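Metallocarboxypeptidase (Trypanosoma cruzi, PDB 3DWC) probably removes C-terminal amino acids, other than proline, from peptides with broad specificity, as a metal-dependent carboxypeptidase of the M32 family. Local coordinates at residues E380-V385 with E404-D409; E388-K391 with E397-G400; N242-V247 with V288-S293; H21-A26 with A47-H52. All coordinates share one frame; numbering follows the deposited sequence.

Contact 1: E380-V385 with E404-D409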
loop_
_atom_site.group_PDB
_atom_site.type_symbol
_atom_site.label_atom_id
_atom_site.label_comp_id
_atom_site.label_asym_id
_atom_site.label_seq_id
_atom_site.Cartn_x
_atom_site.Cartn_y
_atom_site.Cartn_z
ATOM N N GLU B 380 25.967 1.977 33.001
ATOM C CA GLU B 380 25.825 2.554 34.349
ATOM C C GLU B 380 25.977 4.073 34.408
ATOM O O GLU B 380 25.256 4.752 35.144
ATOM C CB GLU B 380 26.908 1.959 35.289
ATOM C CG GLU B 380 26.603 0.621 35.945
ATOM C CD GLU B 380 26.748 -0.604 35.012
ATOM O OE1 GLU B 380 26.697 -1.737 35.556
ATOM O OE2 GLU B 380 26.895 -0.447 33.765
ATOM N N GLU B 381 26.942 4.581 33.643
ATOM C CA GLU B 381 27.425 5.948 33.757
ATOM C C GLU B 381 26.769 6.919 32.777
ATOM O O GLU B 381 27.049 8.121 32.825
ATOM C CB GLU B 381 28.936 5.942 33.527
ATOM C CG GLU B 381 29.679 4.953 34.452
ATOM C CD GLU B 381 31.180 4.896 34.203
ATOM O OE1 GLU B 381 31.640 3.923 33.571
ATOM O OE2 GLU B 381 31.909 5.813 34.639
ATOM N N VAL B 382 25.911 6.403 31.895
ATOM C CA VAL B 382 25.326 7.212 30.820
ATOM C C VAL B 382 24.635 8.476 31.340
ATOM O O VAL B 382 24.931 9.569 30.852
ATOM C CB VAL B 382 24.385 6.391 29.900
ATOM C CG1 VAL B 382 23.579 7.328 28.937
ATOM C CG2 VAL B 382 25.190 5.361 29.116
ATOM N N PRO B 383 23.731 8.339 32.323
ATOM C CA PRO B 383 23.042 9.516 32.889
ATOM C C PRO B 383 23.962 10.603 33.408
ATOM O O PRO B 383 23.734 11.791 33.145
ATOM C CB PRO B 383 22.236 8.921 34.045
ATOM C CG PRO B 383 21.979 7.515 33.606
ATOM C CD PRO B 383 23.257 7.094 32.966
ATOM N N ARG B 384 24.983 10.188 34.141
ATOM C CA ARG B 384 25.977 11.107 34.672
ATOM C C ARG B 384 26.653 11.891 33.547
ATOM O O ARG B 384 26.716 13.115 33.575
ATOM C CB ARG B 384 27.011 10.320 35.487
ATOM C CG ARG B 384 27.848 11.149 36.458
ATOM C CD ARG B 384 29.306 11.255 36.020
ATOM N NE ARG B 384 29.874 9.942 35.696
ATOM C CZ ARG B 384 31.030 9.750 35.062
ATOM N NH1 ARG B 384 31.779 10.780 34.686
ATOM N NH2 ARG B 384 31.438 8.512 34.810
ATOM N N VAL B 385 27.129 11.169 32.546
ATOM C CA VAL B 385 27.862 11.749 31.427
ATOM C C VAL B 385 26.935 12.541 30.479
ATOM O O VAL B 385 27.355 13.519 29.895
ATOM C CB VAL B 385 28.585 10.633 30.636
ATOM C CG1 VAL B 385 29.265 11.203 29.404
ATOM C CG2 VAL B 385 29.608 9.893 31.541
ATOM N N GLU B 404 13.773 13.052 29.757
ATOM C CA GLU B 404 14.184 14.090 28.802
ATOM C C GLU B 404 15.705 14.162 28.692
ATOM O O GLU B 404 16.237 15.033 28.011
ATOM C CB GLU B 404 13.622 15.451 29.234
ATOM C CG GLU B 404 12.123 15.434 29.565
ATOM C CD GLU B 404 11.559 16.832 29.768
ATOM O OE1 GLU B 404 11.830 17.434 30.807
ATOM O OE2 GLU B 404 10.868 17.347 28.864
ATOM N N GLY B 405 16.393 13.256 29.375
ATOM C CA GLY B 405 17.837 13.079 29.279
ATOM C C GLY B 405 18.144 11.876 28.410
ATOM O O GLY B 405 17.687 11.810 27.272
ATOM N N CYS B 406 18.884 10.906 28.950
ATOM C CA CYS B 406 19.390 9.769 28.154
ATOM C C CYS B 406 18.336 8.823 27.582
ATOM O O CYS B 406 18.608 8.153 26.586
ATOM C CB CYS B 406 20.477 8.976 28.919
ATOM S SG CYS B 406 19.994 8.199 30.479
ATOM N N LEU B 407 17.134 8.796 28.154
ATOM C CA LEU B 407 16.054 7.918 27.647
ATOM C C LEU B 407 15.192 8.505 26.513
ATOM O O LEU B 407 14.275 7.831 26.039
ATOM C CB LEU B 407 15.107 7.505 28.785
ATOM C CG LEU B 407 15.657 6.730 29.985
ATOM C CD1 LEU B 407 14.515 6.448 30.956
ATOM C CD2 LEU B 407 16.362 5.424 29.565
ATOM N N GLN B 408 15.455 9.739 26.090
ATOM C CA GLN B 408 14.559 10.415 25.168
ATOM C C GLN B 408 14.499 9.824 23.762
ATOM O O GLN B 408 13.468 9.930 23.119
ATOM C CB GLN B 408 14.914 11.901 25.065
ATOM C CG GLN B 408 16.207 12.189 24.334
ATOM C CD GLN B 408 16.443 13.656 24.127
ATOM O OE1 GLN B 408 16.304 14.194 23.004
ATOM N NE2 GLN B 408 16.798 14.326 25.189
ATOM N N ASP B 409 15.583 9.220 23.266
ATOM C CA ASP B 409 15.582 8.719 21.876
ATOM C C ASP B 409 15.387 7.188 21.798
ATOM O O ASP B 409 16.000 6.432 22.560
ATOM C CB ASP B 409 16.866 9.128 21.127
ATOM C CG ASP B 409 16.881 10.606 20.724
ATOM O OD1 ASP B 409 17.975 11.206 20.729
ATOM O OD2 ASP B 409 15.814 11.179 20.378
#
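While Val382 and Pro383 touch Cys406, the guanidinium of the next residue, Arg384, is engaged within its own segment: Val385 CG2 lies 3.8 Å above one face, over its centre, and the carboxylate of Glu381, from the 3-10 turn before the helix, meets the edge in plane. That edge pairing is a salt bridge, Arg384 NH2 to Glu381 OE2 at 2.7 Å, and a second carboxylate, that of Glu388, takes Arg384 NH1. The contact proper is apolar. Val382 CG1 comes up to Cys406 CB at 3.5 Å, because chi1 of 170° swings this methyl anti to the backbone N. Pro383 offers the outer corner of its ring, its CG lying 3.8 Å from Cys406 SG. With chi1 at 61° the sulfur is tucked between backbone N and carbonyl carbon, and it also lies 4.0 Å from Val382 CG1. The first turn of helix 382-394, with proline in second place where no intrahelical N-H bond is lost, thus packs on a type I beta turn, Gly405 to Gln408, closed by Gln408 N to Gly405 O at 3.3 Å. Phe125 of helix 125-147 touches both Pro383 and Cys406, and Leu372 of helix 358-374 packs on Val382.

Contact 2: E388-K391 with E397-G400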
loop_
_atom_site.group_PDB
_atom_site.type_symbol
_atom_site.label_atom_id
_atom_site.label_comp_id
_atom_site.label_asym_id
_atom_site.label_seq_id
_atom_site.Cartn_x
_atom_site.Cartn_y
_atom_site.Cartn_z
ATOM N N GLU B 388 26.600 15.809 32.251
ATOM C CA GLU B 388 27.854 16.564 32.133
ATOM C C GLU B 388 27.936 17.301 30.805
ATOM O O GLU B 388 28.260 18.488 30.735
ATOM C CB GLU B 388 29.058 15.625 32.227
ATOM C CG GLU B 388 29.385 15.139 33.632
ATOM C CD GLU B 388 30.576 14.180 33.655
ATOM O OE1 GLU B 388 31.170 13.971 34.750
ATOM O OE2 GLU B 388 30.919 13.634 32.578
ATOM N N LYS B 389 27.681 16.549 29.742
ATOM C CA LYS B 389 27.751 17.060 28.390
ATOM C C LYS B 389 26.662 18.090 28.139
ATOM O O LYS B 389 26.916 19.097 27.491
ATOM C CB LYS B 389 27.708 15.901 27.393
ATOM C CG LYS B 389 29.046 15.117 27.382
ATOM C CD LYS B 389 29.029 13.818 26.587
ATOM C CE LYS B 389 30.402 13.127 26.586
ATOM N NZ LYS B 389 31.532 14.008 26.109
ATOM N N MET B 390 25.474 17.858 28.698
ATOM C CA MET B 390 24.326 18.762 28.496
ATOM C C MET B 390 24.575 20.132 29.126
ATOM O O MET B 390 24.320 21.167 28.495
ATOM C CB MET B 390 23.023 18.138 29.049
ATOM C CG MET B 390 22.356 17.120 28.125
ATOM S SD MET B 390 21.782 17.768 26.504
ATOM C CE MET B 390 20.582 19.030 27.007
ATOM N N LYS B 391 25.076 20.135 30.358
ATOM C CA LYS B 391 25.482 21.367 31.035
ATOM C C LYS B 391 26.596 22.045 30.270
ATOM O O LYS B 391 26.608 23.252 30.115
ATOM C CB LYS B 391 25.991 21.085 32.461
ATOM C CG LYS B 391 24.928 20.621 33.457
ATOM C CD LYS B 391 25.519 19.838 34.645
ATOM C CE LYS B 391 26.348 20.709 35.590
ATOM N NZ LYS B 391 26.904 19.965 36.788
ATOM N N GLU B 397 20.843 21.214 32.722
ATOM C CA GLU B 397 20.958 20.004 33.552
ATOM C C GLU B 397 19.874 18.979 33.258
ATOM O O GLU B 397 18.721 19.338 33.029
ATOM C CB GLU B 397 20.810 20.351 35.033
ATOM C CG GLU B 397 21.920 21.198 35.613
ATOM C CD GLU B 397 21.895 21.220 37.135
ATOM O OE1 GLU B 397 22.767 21.907 37.714
ATOM O OE2 GLU B 397 21.021 20.538 37.747
ATOM N N THR B 398 20.255 17.701 33.357
ATOM C CA THR B 398 19.339 16.564 33.250
ATOM C C THR B 398 19.405 15.589 34.434
ATOM O O THR B 398 18.649 14.613 34.459
ATOM C CB THR B 398 19.639 15.741 31.973
ATOM O OG1 THR B 398 20.956 15.177 32.063
ATOM C CG2 THR B 398 19.530 16.609 30.715
ATOM N N LEU B 399 20.302 15.826 35.395
ATOM C CA LEU B 399 20.453 14.914 36.552
ATOM C C LEU B 399 19.086 14.678 37.171
ATOM O O LEU B 399 18.399 15.635 37.551
ATOM C CB LEU B 399 21.441 15.449 37.602
ATOM C CG LEU B 399 21.940 14.425 38.645
ATOM C CD1 LEU B 399 23.429 14.594 38.924
ATOM C CD2 LEU B 399 21.155 14.507 39.956
ATOM N N GLY B 400 18.676 13.406 37.180
ATOM C CA GLY B 400 17.393 12.987 37.765
ATOM C C GLY B 400 16.254 13.008 36.770
ATOM O O GLY B 400 15.160 12.560 37.082
#
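Met390 and Thr398 make the inner half of this contact, Lys391 and Glu397 the outer. Inside, the methyl CG2 of Thr398 meets the stem of Met390, 3.9 Å from CG and 4.2 Å from CB, the two side chains roughly perpendicular. Chi1 of 64° at Thr398 puts OG1 between its backbone N and carbonyl carbon and leaves the methyl to face the methionine. Leu348 touches both residues, and Leu364 of helix 358-374 packs on Met390, so the pair is buried. The outer half is just as close but lies at the surface: Lys391 CG rests 3.7 Å from Glu397 CG, methylene on methylene, at a slant. The setting is a chain reversal, in which the loop leaving helix 382-394 doubles back over the last turns of that helix. Asn387, one turn before Lys391 on the helix, fastens the returning loop by accepting the backbone N-H of Thr398 at OD1. Looseness appears only at the charged tips, where Lys391 NZ and Glu397 OE1 remain 4.7 Å apart. Their opposite charges probably attract without forming a salt bridge, which suggests that the contact rests mainly on hydrocarbon packing, with perhaps a weak electrostatic contribution.

Contact 3: N242-V247 with V288-S293; sequences NSKEDV and VCMARS
Lys244 projects from a type I beta turn, Ser243 to Asp246, between the antiparallel strands 240-241 and 246-251, and it reaches Cys289 and Met290 in the loop before helix 294-309. The turn is held at its base by Asp246 O, which accepts two donors: Asn242 ND2 at 2.9 Å, lying in the carbonyl plane, and Ser243 N at 3.3 Å. From this support the lysine chain runs nearly extended until a bend at chi4 (-61°). Its CE then lies 3.2 Å from Cys289 O, a close carbon-to-oxygen approach that the neighbouring ammonium would probably favour electrostatically. Cys289 is the centre of an inverse gamma turn, which bends the loop sharply at this point. Beyond the bend, NZ passes 3.8 Å from the methyl CE of Met290, the two side chains crossing nearly square. The strongest partner of the ammonium is Glu275, whose carboxylate makes a salt bridge to it from helix 259-276. The same helix carries the cobalt ligands His267 and His271. Further along the loop, Ser293 caps helix 294-309 through a bond from Val296 N to its OG, and that helix supplies the third ligand, Glu298. The lysine therefore links the turn to the HExxH helix by a salt bridge and packs against the loop leading into the glutamate-bearing helix, the pair of helices that forms the metal site of gluzincin-type metallopeptidases.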
loop_
_atom_site.group_PDB
_atom_site.type_symbol
_atom_site.label_atom_id
_atom_site.label_comp_id
_atom_site.label_asym_id
_atom_site.label_seq_id
_atom_site.Cartn_x
_atom_site.Cartn_y
_atom_site.Cartn_z
ATOM N N ASN B 242 8.603 4.751 0.576
ATOM C CA ASN B 242 8.310 4.026 -0.618
ATOM C C ASN B 242 9.503 3.940 -1.571
ATOM O O ASN B 242 10.612 3.783 -1.112
ATOM C CB ASN B 242 7.058 4.570 -1.297
ATOM C CG ASN B 242 6.294 3.492 -2.000
ATOM O OD1 ASN B 242 6.269 2.354 -1.545
ATOM N ND2 ASN B 242 5.672 3.830 -3.110
ATOM N N SER B 243 9.281 4.028 -2.887
ATOM C CA SER B 243 10.278 3.690 -3.879
ATOM C C SER B 243 10.635 4.886 -4.770
ATOM O O SER B 243 9.900 5.886 -4.838
ATOM C CB SER B 243 9.719 2.561 -4.743
ATOM O OG SER B 243 9.623 1.348 -4.009
ATOM N N LYS B 244 11.772 4.801 -5.436
ATOM C CA LYS B 244 12.287 5.928 -6.259
ATOM C C LYS B 244 11.365 6.400 -7.387
ATOM O O LYS B 244 11.328 7.595 -7.746
ATOM C CB LYS B 244 13.655 5.573 -6.834
ATOM C CG LYS B 244 14.723 5.421 -5.756
ATOM C CD LYS B 244 16.122 5.402 -6.385
ATOM C CE LYS B 244 17.119 4.559 -5.587
ATOM N NZ LYS B 244 17.323 5.069 -4.215
ATOM N N GLU B 245 10.646 5.455 -7.970
ATOM C CA GLU B 245 9.621 5.750 -8.985
ATOM C C GLU B 245 8.307 6.279 -8.411
ATOM O O GLU B 245 7.409 6.668 -9.164
ATOM C CB GLU B 245 9.320 4.483 -9.829
ATOM C CG GLU B 245 10.557 3.779 -10.353
ATOM C CD GLU B 245 11.121 2.721 -9.434
ATOM O OE1 GLU B 245 11.987 1.972 -9.941
ATOM O OE2 GLU B 245 10.730 2.628 -8.227
ATOM N N ASP B 246 8.181 6.291 -7.083
ATOM C CA ASP B 246 6.913 6.516 -6.450
ATOM C C ASP B 246 7.243 6.913 -5.026
ATOM O O ASP B 246 7.100 6.119 -4.109
ATOM C CB ASP B 246 6.078 5.207 -6.556
ATOM C CG ASP B 246 4.664 5.353 -6.020
ATOM O OD1 ASP B 246 4.396 6.354 -5.285
ATOM O OD2 ASP B 246 3.825 4.430 -6.306
ATOM N N VAL B 247 7.713 8.160 -4.848
ATOM C CA VAL B 247 8.277 8.603 -3.572
ATOM C C VAL B 247 7.158 9.251 -2.767
ATOM O O VAL B 247 6.502 10.145 -3.252
ATOM C CB VAL B 247 9.437 9.617 -3.768
ATOM C CG1 VAL B 247 9.953 10.163 -2.323
ATOM C CG2 VAL B 247 10.510 9.003 -4.548
ATOM N N VAL B 288 24.198 0.470 -7.271
ATOM C CA VAL B 288 24.920 1.717 -7.572
ATOM C C VAL B 288 23.956 2.915 -7.753
ATOM O O VAL B 288 24.334 4.063 -7.558
ATOM C CB VAL B 288 25.779 1.565 -8.816
ATOM C CG1 VAL B 288 24.923 1.531 -10.080
ATOM C CG2 VAL B 288 26.876 2.699 -8.852
ATOM N N CYS B 289 22.709 2.629 -8.136
ATOM C CA CYS B 289 21.706 3.662 -8.255
ATOM C C CYS B 289 20.978 3.749 -6.947
ATOM O O CYS B 289 19.824 3.372 -6.866
ATOM C CB CYS B 289 20.748 3.371 -9.385
ATOM S SG CYS B 289 19.473 4.609 -9.524
ATOM N N MET B 290 21.674 4.267 -5.939
ATOM C CA MET B 290 21.173 4.510 -4.603
ATOM C C MET B 290 21.852 5.721 -3.936
ATOM O O MET B 290 22.986 6.065 -4.275
ATOM C CB MET B 290 21.491 3.323 -3.735
ATOM C CG MET B 290 20.988 2.045 -4.304
ATOM S SD MET B 290 20.429 0.985 -2.996
ATOM C CE MET B 290 18.915 1.907 -2.717
ATOM N N ALA B 291 21.136 6.373 -3.016
ATOM C CA ALA B 291 21.731 7.396 -2.154
ATOM C C ALA B 291 23.077 6.940 -1.605
ATOM O O ALA B 291 23.241 5.791 -1.274
ATOM C CB ALA B 291 20.793 7.765 -1.052
ATOM N N ARG B 292 24.073 7.840 -1.595
ATOM C CA ARG B 292 25.435 7.461 -1.262
ATOM C C ARG B 292 25.576 7.164 0.229
ATOM O O ARG B 292 26.269 6.239 0.607
ATOM C CB ARG B 292 26.421 8.545 -1.740
ATOM C CG ARG B 292 27.850 8.413 -1.232
ATOM C CD ARG B 292 28.593 7.297 -1.924
ATOM N NE ARG B 292 28.258 6.005 -1.346
ATOM C CZ ARG B 292 28.710 4.848 -1.833
ATOM N NH1 ARG B 292 29.538 4.832 -2.872
ATOM N NH2 ARG B 292 28.336 3.719 -1.275
ATOM N N SER B 293 24.920 7.947 1.076
ATOM C CA SER B 293 25.009 7.744 2.520
ATOM C C SER B 293 23.904 8.513 3.214
ATOM O O SER B 293 23.215 9.347 2.583
ATOM C CB SER B 293 26.387 8.187 3.061
ATOM O OG SER B 293 26.440 9.590 3.231
#

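Contact 4: H21-A26 with A47-H52; sequences HMLLLA and AELQLH
Met22 O accepts the backbone N-H of Ala26 at 2.9 Å, a regular helical bond that fixes the turn from which Met22 and Leu23 reach helix 39-57. Between the helices the contact is almost wholly hydrocarbon. Leu49 CD1 presses against Met22 CB at 3.5 Å, tighter than the usual carbon-carbon distance, while the bend at chi2 (-63°) carries the thioether of Met22 off elsewhere. The same Leu49 methyl lies 4.0 Å from Leu23 CG, and the two leucines lie alongside, running in opposing senses. Leu23 then spreads its two methyls over the stem of Gln50, CD1 coming within 3.7 Å of Gln50 CG, with the side chains set about perpendicular. Only aliphatic carbon of the glutamine takes part here. The second subunit lies against both helices: Met46 of that subunit touches Met22, its Arg42 NE is hydrogen-bonded to His21 NE2, and its His52 ring stacks on the His52 ring of this chain. At 10.2 Å between axes and with the N-to-C directions 153° apart, the short helical segments run antiparallel. This is the geometry of an antiparallel helical hairpin, built from helices 3-32 and 39-57 and lying at the dimer interface.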
loop_
_atom_site.group_PDB
_atom_site.type_symbol
_atom_site.label_atom_id
_atom_site.label_comp_id
_atom_site.label_asym_id
_atom_site.label_seq_id
_atom_site.Cartn_x
_atom_site.Cartn_y
_atom_site.Cartn_z
ATOM N N HIS B 21 10.653 -3.344 -3.434
ATOM C CA HIS B 21 9.457 -2.573 -3.773
ATOM C C HIS B 21 8.239 -2.935 -2.904
ATOM O O HIS B 21 7.625 -2.065 -2.297
ATOM C CB HIS B 21 9.150 -2.754 -5.226
ATOM C CG HIS B 21 7.903 -2.068 -5.684
ATOM N ND1 HIS B 21 7.920 -0.881 -6.402
ATOM C CD2 HIS B 21 6.603 -2.451 -5.611
ATOM C CE1 HIS B 21 6.676 -0.552 -6.712
ATOM N NE2 HIS B 21 5.860 -1.482 -6.242
ATOM N N MET B 22 7.907 -4.213 -2.844
ATOM C CA MET B 22 6.836 -4.706 -1.946
ATOM C C MET B 22 6.984 -4.320 -0.481
ATOM O O MET B 22 6.043 -3.849 0.148
ATOM C CB MET B 22 6.750 -6.215 -2.067
ATOM C CG MET B 22 6.321 -6.690 -3.480
ATOM S SD MET B 22 4.630 -6.102 -3.855
ATOM C CE MET B 22 4.343 -6.713 -5.470
ATOM N N LEU B 23 8.177 -4.518 0.064
ATOM C CA LEU B 23 8.470 -4.182 1.451
ATOM C C LEU B 23 8.308 -2.693 1.746
ATOM O O LEU B 23 7.741 -2.303 2.747
ATOM C CB LEU B 23 9.922 -4.566 1.781
ATOM C CG LEU B 23 10.192 -5.993 2.219
ATOM C CD1 LEU B 23 11.646 -6.097 2.704
ATOM C CD2 LEU B 23 9.215 -6.378 3.306
ATOM N N LEU B 24 8.817 -1.876 0.853
ATOM C CA LEU B 24 8.736 -0.423 1.018
ATOM C C LEU B 24 7.266 0.068 0.980
ATOM O O LEU B 24 6.835 0.954 1.735
ATOM C CB LEU B 24 9.576 0.206 -0.088
ATOM C CG LEU B 24 11.098 0.071 0.053
ATOM C CD1 LEU B 24 11.836 0.352 -1.259
ATOM C CD2 LEU B 24 11.596 1.031 1.137
ATOM N N LEU B 25 6.479 -0.531 0.102
ATOM C CA LEU B 25 5.036 -0.211 -0.001
ATOM C C LEU B 25 4.371 -0.616 1.255
ATOM O O LEU B 25 3.632 0.171 1.853
ATOM C CB LEU B 25 4.376 -0.961 -1.148
ATOM C CG LEU B 25 2.895 -0.582 -1.408
ATOM C CD1 LEU B 25 2.814 0.929 -1.839
ATOM C CD2 LEU B 25 2.275 -1.504 -2.501
ATOM N N ALA B 26 4.627 -1.854 1.663
ATOM C CA ALA B 26 4.043 -2.414 2.902
ATOM C C ALA B 26 4.395 -1.556 4.114
ATOM O O ALA B 26 3.572 -1.357 4.994
ATOM C CB ALA B 26 4.521 -3.866 3.116
ATOM N N ALA B 47 7.867 -9.959 7.341
ATOM C CA ALA B 47 8.885 -10.863 7.853
ATOM C C ALA B 47 9.198 -11.969 6.888
ATOM O O ALA B 47 10.359 -12.364 6.758
ATOM C CB ALA B 47 8.442 -11.521 9.209
ATOM N N GLU B 48 8.156 -12.553 6.304
ATOM C CA GLU B 48 8.337 -13.633 5.361
ATOM C C GLU B 48 9.081 -13.139 4.122
ATOM O O GLU B 48 9.998 -13.779 3.631
ATOM C CB GLU B 48 6.991 -14.262 4.960
ATOM C CG GLU B 48 7.158 -15.527 4.129
ATOM C CD GLU B 48 7.882 -16.649 4.872
ATOM O OE1 GLU B 48 8.791 -17.264 4.302
ATOM O OE2 GLU B 48 7.594 -16.889 6.028
ATOM N N LEU B 49 8.714 -11.983 3.633
ATOM C CA LEU B 49 9.401 -11.421 2.439
ATOM C C LEU B 49 10.865 -11.005 2.745
ATOM O O LEU B 49 11.763 -11.249 1.940
ATOM C CB LEU B 49 8.637 -10.226 1.867
ATOM C CG LEU B 49 8.515 -10.074 0.324
ATOM C CD1 LEU B 49 8.186 -8.654 -0.045
ATOM C CD2 LEU B 49 9.735 -10.539 -0.444
ATOM N N GLN B 50 11.094 -10.390 3.903
ATOM C CA GLN B 50 12.448 -10.095 4.391
ATOM C C GLN B 50 13.264 -11.375 4.405
ATOM O O GLN B 50 14.396 -11.364 3.964
ATOM C CB GLN B 50 12.451 -9.455 5.803
ATOM C CG GLN B 50 11.859 -8.025 5.883
ATOM C CD GLN B 50 11.480 -7.500 7.327
ATOM O OE1 GLN B 50 11.614 -8.188 8.332
ATOM N NE2 GLN B 50 10.985 -6.264 7.383
ATOM N N LEU B 51 12.686 -12.473 4.904
ATOM C CA LEU B 51 13.364 -13.783 4.926
ATOM C C LEU B 51 13.853 -14.203 3.527
ATOM O O LEU B 51 15.023 -14.577 3.334
ATOM C CB LEU B 51 12.442 -14.842 5.507
ATOM C CG LEU B 51 12.997 -16.136 6.087
ATOM C CD1 LEU B 51 11.865 -17.055 6.466
ATOM C CD2 LEU B 51 13.873 -16.836 5.111
ATOM N N HIS B 52 12.969 -14.100 2.544
ATOM C CA HIS B 52 13.279 -14.530 1.187
ATOM C C HIS B 52 14.415 -13.670 0.633
ATOM O O HIS B 52 15.391 -14.178 0.091
ATOM C CB HIS B 52 12.031 -14.478 0.303
ATOM C CG HIS B 52 12.251 -14.986 -1.091
ATOM N ND1 HIS B 52 12.719 -16.248 -1.356
ATOM C CD2 HIS B 52 12.110 -14.375 -2.293
ATOM C CE1 HIS B 52 12.849 -16.401 -2.662
ATOM N NE2 HIS B 52 12.485 -15.277 -3.253
#

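The four contacts fall into two groups. Contacts 1 and 2 both use helix 382-394, their centres only 9 Å apart, and meet directly where Gly405 CA lies 4.2 Å from Thr398 CG2; the chain segment closed by contact 2 falls within that closed by contact 1. Contacts 3 and 4, with centres 16 Å apart, touch through Asn242 OD1 and Leu25 CA at 3.2 Å, so that the segment carrying the turn rests on helix 3-32, and both reach the second subunit. Between groups, centres stand 35 to 42 Å apart. In contact 3 the side chain of Ala291 is about 11 Å from the cobalt ion, near the metal site without touching its residues.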